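Side-chain contacts in transcriptional regulator (LacI family) (Clostridium acetobutylicum ATCC 824, PDB 3G85), which probably binds regulatory DNA as a transcription factor of the LacI family, its periplasmic-binding-protein-like part resembling the effector-sensing core of that family: residues H164-E169 and V176-K181; L192-D197 and L201-V206. One frame throughout, in Å; residues are numbered along the deposited sequence.

Interaction 1: H164-E169 and V176-K181; sequences HIIAAE and VDAAKK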
loop_
_atom_site.group_PDB
_atom_site.type_symbol
_atom_site.label_atom_id
_atom_site.label_comp_id
_atom_site.label_asym_id
_atom_site.label_seq_id
_atom_site.Cartn_x
_atom_site.Cartn_y
_atom_site.Cartn_z
ATOM N N HIS A 164 20.268 -9.259 6.100
ATOM C CA HIS A 164 19.669 -9.395 4.762
ATOM C C HIS A 164 18.371 -8.655 4.622
ATOM O O HIS A 164 17.619 -8.927 3.722
ATOM C CB HIS A 164 19.474 -10.851 4.363
ATOM C CG HIS A 164 20.758 -11.584 4.179
ATOM N ND1 HIS A 164 20.817 -12.954 4.043
ATOM C CD2 HIS A 164 22.035 -11.136 4.116
ATOM C CE1 HIS A 164 22.079 -13.320 3.892
ATOM N NE2 HIS A 164 22.836 -12.236 3.932
ATOM N N ILE A 165 18.113 -7.759 5.561
ATOM C CA ILE A 165 17.075 -6.773 5.445
ATOM C C ILE A 165 17.800 -5.462 5.130
ATOM O O ILE A 165 18.671 -5.005 5.893
ATOM C CB ILE A 165 16.238 -6.695 6.741
ATOM C CG1 ILE A 165 15.484 -8.018 6.953
ATOM C CG2 ILE A 165 15.257 -5.566 6.654
ATOM C CD1 ILE A 165 15.055 -8.261 8.377
ATOM N N ILE A 166 17.487 -4.899 3.967
ATOM C CA ILE A 166 18.215 -3.749 3.439
ATOM C C ILE A 166 17.221 -2.605 3.275
ATOM O O ILE A 166 16.193 -2.778 2.587
ATOM C CB ILE A 166 18.846 -4.097 2.055
ATOM C CG1 ILE A 166 19.793 -5.301 2.185
ATOM C CG2 ILE A 166 19.541 -2.911 1.432
ATOM C CD1 ILE A 166 20.280 -5.867 0.859
ATOM N N ALA A 167 17.507 -1.471 3.914
ATOM C CA ALA A 167 16.685 -0.275 3.765
ATOM C C ALA A 167 16.826 0.245 2.338
ATOM O O ALA A 167 17.908 0.125 1.725
ATOM C CB ALA A 167 17.082 0.809 4.775
ATOM N N ALA A 168 15.744 0.819 1.809
ATOM C CA ALA A 168 15.780 1.463 0.491
ATOM C C ALA A 168 14.817 2.632 0.404
ATOM O O ALA A 168 13.779 2.660 1.089
ATOM C CB ALA A 168 15.432 0.437 -0.601
ATOM N N GLU A 169 15.133 3.593 -0.461
ATOM C CA GLU A 169 14.139 4.603 -0.833
ATOM C C GLU A 169 13.085 4.011 -1.744
ATOM O O GLU A 169 13.384 3.120 -2.558
ATOM C CB GLU A 169 14.787 5.767 -1.559
ATOM C CG GLU A 169 15.183 6.893 -0.652
ATOM C CD GLU A 169 16.245 7.769 -1.289
ATOM O OE1 GLU A 169 16.470 7.657 -2.538
ATOM O OE2 GLU A 169 16.864 8.565 -0.532
ATOM N N VAL A 176 17.394 0.260 -7.424
ATOM C CA VAL A 176 18.697 0.118 -8.080
ATOM C C VAL A 176 19.803 0.212 -6.998
ATOM O O VAL A 176 20.615 -0.683 -6.903
ATOM C CB VAL A 176 18.912 1.161 -9.212
ATOM C CG1 VAL A 176 20.387 1.185 -9.674
ATOM C CG2 VAL A 176 17.975 0.831 -10.418
ATOM N N ASP A 177 19.777 1.251 -6.163
ATOM C CA ASP A 177 20.754 1.399 -5.091
ATOM C C ASP A 177 20.791 0.186 -4.131
ATOM O O ASP A 177 21.881 -0.301 -3.756
ATOM C CB ASP A 177 20.516 2.708 -4.345
ATOM C CG ASP A 177 20.868 3.936 -5.168
ATOM O OD1 ASP A 177 21.524 3.814 -6.222
ATOM O OD2 ASP A 177 20.440 5.042 -4.762
ATOM N N ALA A 178 19.613 -0.335 -3.782
ATOM C CA ALA A 178 19.498 -1.453 -2.865
ATOM C C ALA A 178 20.072 -2.737 -3.474
ATOM O O ALA A 178 20.736 -3.507 -2.780
ATOM C CB ALA A 178 18.021 -1.661 -2.435
ATOM N N ALA A 179 19.816 -2.977 -4.762
ATOM C CA ALA A 179 20.297 -4.189 -5.418
ATOM C C ALA A 179 21.827 -4.189 -5.500
ATOM O O ALA A 179 22.457 -5.253 -5.416
ATOM C CB ALA A 179 19.708 -4.309 -6.818
ATOM N N LYS A 180 22.405 -3.009 -5.695
ATOM C CA LYS A 180 23.871 -2.872 -5.759
ATOM C C LYS A 180 24.506 -3.279 -4.412
ATOM O O LYS A 180 25.546 -3.941 -4.376
ATOM C CB LYS A 180 24.266 -1.463 -6.181
ATOM C CG LYS A 180 23.952 -1.169 -7.631
ATOM C CD LYS A 180 24.454 0.206 -8.083
ATOM C CE LYS A 180 24.086 0.465 -9.543
ATOM N NZ LYS A 180 24.643 1.795 -10.015
ATOM N N LYS A 181 23.847 -2.929 -3.315
ATOM C CA LYS A 181 24.279 -3.383 -1.974
ATOM C C LYS A 181 24.029 -4.867 -1.799
ATOM O O LYS A 181 24.915 -5.593 -1.335
ATOM C CB LYS A 181 23.541 -2.628 -0.881
ATOM C CG LYS A 181 23.696 -1.172 -0.962
ATOM C CD LYS A 181 22.895 -0.480 0.130
ATOM C CE LYS A 181 22.896 1.021 -0.150
ATOM N NZ LYS A 181 22.017 1.804 0.751
HETATM O O HOH W 1 19.584 0.950 -0.344
HETATM O O HOH W 2 18.667 5.261 -2.705
#

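Interaction 2: L192-D197 and L201-V206; sequences LFCNSD and LGVISV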
loop_
_atom_site.group_PDB
_atom_site.type_symbol
_atom_site.label_atom_id
_atom_site.label_comp_id
_atom_site.label_asym_id
_atom_site.label_seq_id
_atom_site.Cartn_x
_atom_site.Cartn_y
_atom_site.Cartn_z
ATOM N N LEU A 192 13.713 -13.124 -2.608
ATOM C CA LEU A 192 13.759 -11.719 -2.265
ATOM C C LEU A 192 12.352 -11.141 -2.171
ATOM O O LEU A 192 11.593 -11.225 -3.116
ATOM C CB LEU A 192 14.591 -10.945 -3.314
ATOM C CG LEU A 192 14.622 -9.416 -3.114
ATOM C CD1 LEU A 192 15.397 -9.018 -1.845
ATOM C CD2 LEU A 192 15.221 -8.742 -4.346
ATOM N N PHE A 193 12.032 -10.567 -1.019
ATOM C CA PHE A 193 10.809 -9.808 -0.822
ATOM C C PHE A 193 11.086 -8.305 -0.955
ATOM O O PHE A 193 11.973 -7.768 -0.288
ATOM C CB PHE A 193 10.259 -10.121 0.566
ATOM C CG PHE A 193 9.050 -9.314 0.960
ATOM C CD1 PHE A 193 7.814 -9.523 0.318
ATOM C CD2 PHE A 193 9.133 -8.407 2.004
ATOM C CE1 PHE A 193 6.680 -8.829 0.721
ATOM C CE2 PHE A 193 7.974 -7.677 2.420
ATOM C CZ PHE A 193 6.763 -7.897 1.759
ATOM N N CYS A 194 10.324 -7.621 -1.803
ATOM C CA CYS A 194 10.425 -6.147 -1.875
ATOM C C CYS A 194 9.105 -5.566 -1.416
ATOM O O CYS A 194 8.062 -5.978 -1.903
ATOM C CB CYS A 194 10.711 -5.672 -3.298
ATOM S SG CYS A 194 12.270 -6.286 -4.005
ATOM N N ASN A 195 9.134 -4.624 -0.495
ATOM C CA ASN A 195 7.852 -4.131 0.026
ATOM C C ASN A 195 7.274 -3.000 -0.833
ATOM O O ASN A 195 6.317 -2.329 -0.422
ATOM C CB ASN A 195 7.911 -3.794 1.545
ATOM C CG ASN A 195 8.648 -2.491 1.857
ATOM O OD1 ASN A 195 9.366 -1.951 1.028
ATOM N ND2 ASN A 195 8.463 -1.976 3.084
ATOM N N SER A 196 7.855 -2.785 -2.015
ATOM C CA SER A 196 7.171 -1.969 -3.038
ATOM C C SER A 196 7.552 -2.484 -4.422
ATOM O O SER A 196 8.663 -3.027 -4.630
ATOM C CB SER A 196 7.466 -0.460 -2.884
ATOM O OG SER A 196 8.545 -0.038 -3.689
ATOM N N ASP A 197 6.629 -2.338 -5.368
ATOM C CA ASP A 197 6.917 -2.724 -6.751
ATOM C C ASP A 197 7.947 -1.807 -7.399
ATOM O O ASP A 197 8.717 -2.287 -8.231
ATOM C CB ASP A 197 5.659 -2.747 -7.614
ATOM C CG ASP A 197 4.978 -1.389 -7.648
ATOM O OD1 ASP A 197 4.517 -0.953 -6.575
ATOM O OD2 ASP A 197 4.987 -0.729 -8.725
ATOM N N LEU A 201 11.213 -3.144 -9.409
ATOM C CA LEU A 201 11.578 -2.787 -10.787
ATOM C C LEU A 201 13.035 -2.312 -10.892
ATOM O O LEU A 201 13.749 -2.685 -11.843
ATOM C CB LEU A 201 10.652 -1.712 -11.345
ATOM C CG LEU A 201 9.214 -2.202 -11.566
ATOM C CD1 LEU A 201 8.345 -0.977 -11.917
ATOM C CD2 LEU A 201 9.131 -3.382 -12.609
ATOM N N GLY A 202 13.481 -1.566 -9.893
ATOM C CA GLY A 202 14.880 -1.134 -9.825
ATOM C C GLY A 202 15.826 -2.321 -9.628
ATOM O O GLY A 202 16.907 -2.386 -10.241
ATOM N N VAL A 203 15.431 -3.233 -8.746
ATOM C CA VAL A 203 16.217 -4.461 -8.490
ATOM C C VAL A 203 16.431 -5.272 -9.776
ATOM O O VAL A 203 17.549 -5.651 -10.122
ATOM C CB VAL A 203 15.577 -5.331 -7.424
ATOM C CG1 VAL A 203 16.266 -6.745 -7.411
ATOM C CG2 VAL A 203 15.594 -4.634 -6.042
ATOM N N ILE A 204 15.361 -5.499 -10.519
ATOM C CA ILE A 204 15.445 -6.265 -11.750
ATOM C C ILE A 204 16.320 -5.542 -12.783
ATOM O O ILE A 204 17.021 -6.227 -13.562
ATOM C CB ILE A 204 14.027 -6.571 -12.272
ATOM C CG1 ILE A 204 13.410 -7.657 -11.415
ATOM C CG2 ILE A 204 14.020 -7.002 -13.719
ATOM C CD1 ILE A 204 11.910 -7.511 -11.375
ATOM N N SER A 205 16.322 -4.197 -12.772
ATOM C CA SER A 205 17.199 -3.411 -13.653
ATOM C C SER A 205 18.656 -3.899 -13.458
ATOM O O SER A 205 19.378 -4.209 -14.420
ATOM C CB SER A 205 17.087 -1.909 -13.335
ATOM O OG SER A 205 17.974 -1.107 -14.095
ATOM N N VAL A 206 19.055 -3.981 -12.197
ATOM C CA VAL A 206 20.433 -4.349 -11.840
ATOM C C VAL A 206 20.687 -5.838 -12.116
ATOM O O VAL A 206 21.700 -6.196 -12.731
ATOM C CB VAL A 206 20.738 -3.987 -10.380
ATOM C CG1 VAL A 206 22.123 -4.536 -9.953
ATOM C CG2 VAL A 206 20.699 -2.496 -10.198
#

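Interaction 1: H164-E169 and V176-K181
Ala168 and Ala178 touch methyl to methyl where the edge strand of a Rossmann-like sheet, 165-167, passes beside the helix that follows it, 172-182, in the periplasmic-binding-protein fold. The apolar part is small. CB of Ala168 lies 3.8 Å from CB of Ala178, and the short side chains let the two backbones come within 5.8 Å, CA to CA. Ile166, on the strand two residues before Ala168, sets its CG2 branch 4.3 Å from CB of Ala178. Ile133 of the neighbouring strand 131-134 touches both alanines, so the helix packs on two strands of the sheet at once.

Toward the solvent the aliphatic chain of Lys181 takes over. After chi1 of -57° its remaining three torsions are all extended, and the chain runs past the CG2 methyl of Ile166, which is 4.3 Å from Lys181 CD. Polar groups are joined through water. One bridges the carboxylates of Asp177 and Glu169, its bond to Glu169 being weak. The other accepts from Lys181 NZ at 2.8 Å and donates, also at 2.8 Å, to the backbone O of Ala167.

Interaction 2: L192-D197 and L201-V206
Leu192 and Val203 meet tip to tip between strand 191-194 and helix 197-209, the first two elements of a beta-alpha-beta unit completed by strand 219-224. CD2 of Leu192 stands 3.8 Å from CG1 of Val203. On the strand side, Leu192 holds CG anti to its own backbone N (chi1 176°), and the chain reaches out from the sheet. On the helix side, Val203 spreads its two methyls over different strand residues. While CG1 goes to Leu192, CG2 turns to Cys194, with 4.2 Å between it and the sulfur SG. The valine thus straddles two residues that face the same way from the strand, and Ile133 and Ile220 of the two flanking strands also touch it.

Nearer the start of the helix the contact becomes polar. Leu201 N donates to Asp197 O over 2.9 Å with an N-H...O angle of 153°, a bond of the first helical turn. The leucine side chain folds back beside the same carbonyl, its CG 3.4 Å from Asp197 O. The Asp197 carboxylate looks elsewhere: OD1 accepts from the backbone N of Met225 and of Asn226, just after strand 219-224. Ser196, at the N-cap, accepts on OG from Ile199 N.

Acceptors of Ser196 and Asp197 thus tie the helix start to its own first turn and to the loop beyond the next strand. Two backbone N-H groups grip OD1 of the buried Asp197, which would probably stabilise its negative charge, whereas Leu192 and Cys194 meet the helix through dispersion contacts.

How the interactions relate
Interactions 1 and 2 are consecutive strand-and-helix contacts on the same sheet, with helix 172-182 followed directly in the chain by strand 191-194, and their centres lie about 9 Å apart. Both belong to the same lobe of the chain. Their two helices pack side by side. Val176 CG1 lies 3.7 Å from Val206 CG2, and Val176 CG2 comes within 3.4 Å of Gly202 O. One turn along, Ala179 CB rests 3.7 Å from Val206 CB, turned away from the strand that Ala178 meets. Ile133, on strand 131-134 between the two strands concerned, is shared by both contacts, Leu192 also reaching it, which joins them into one apolar layer.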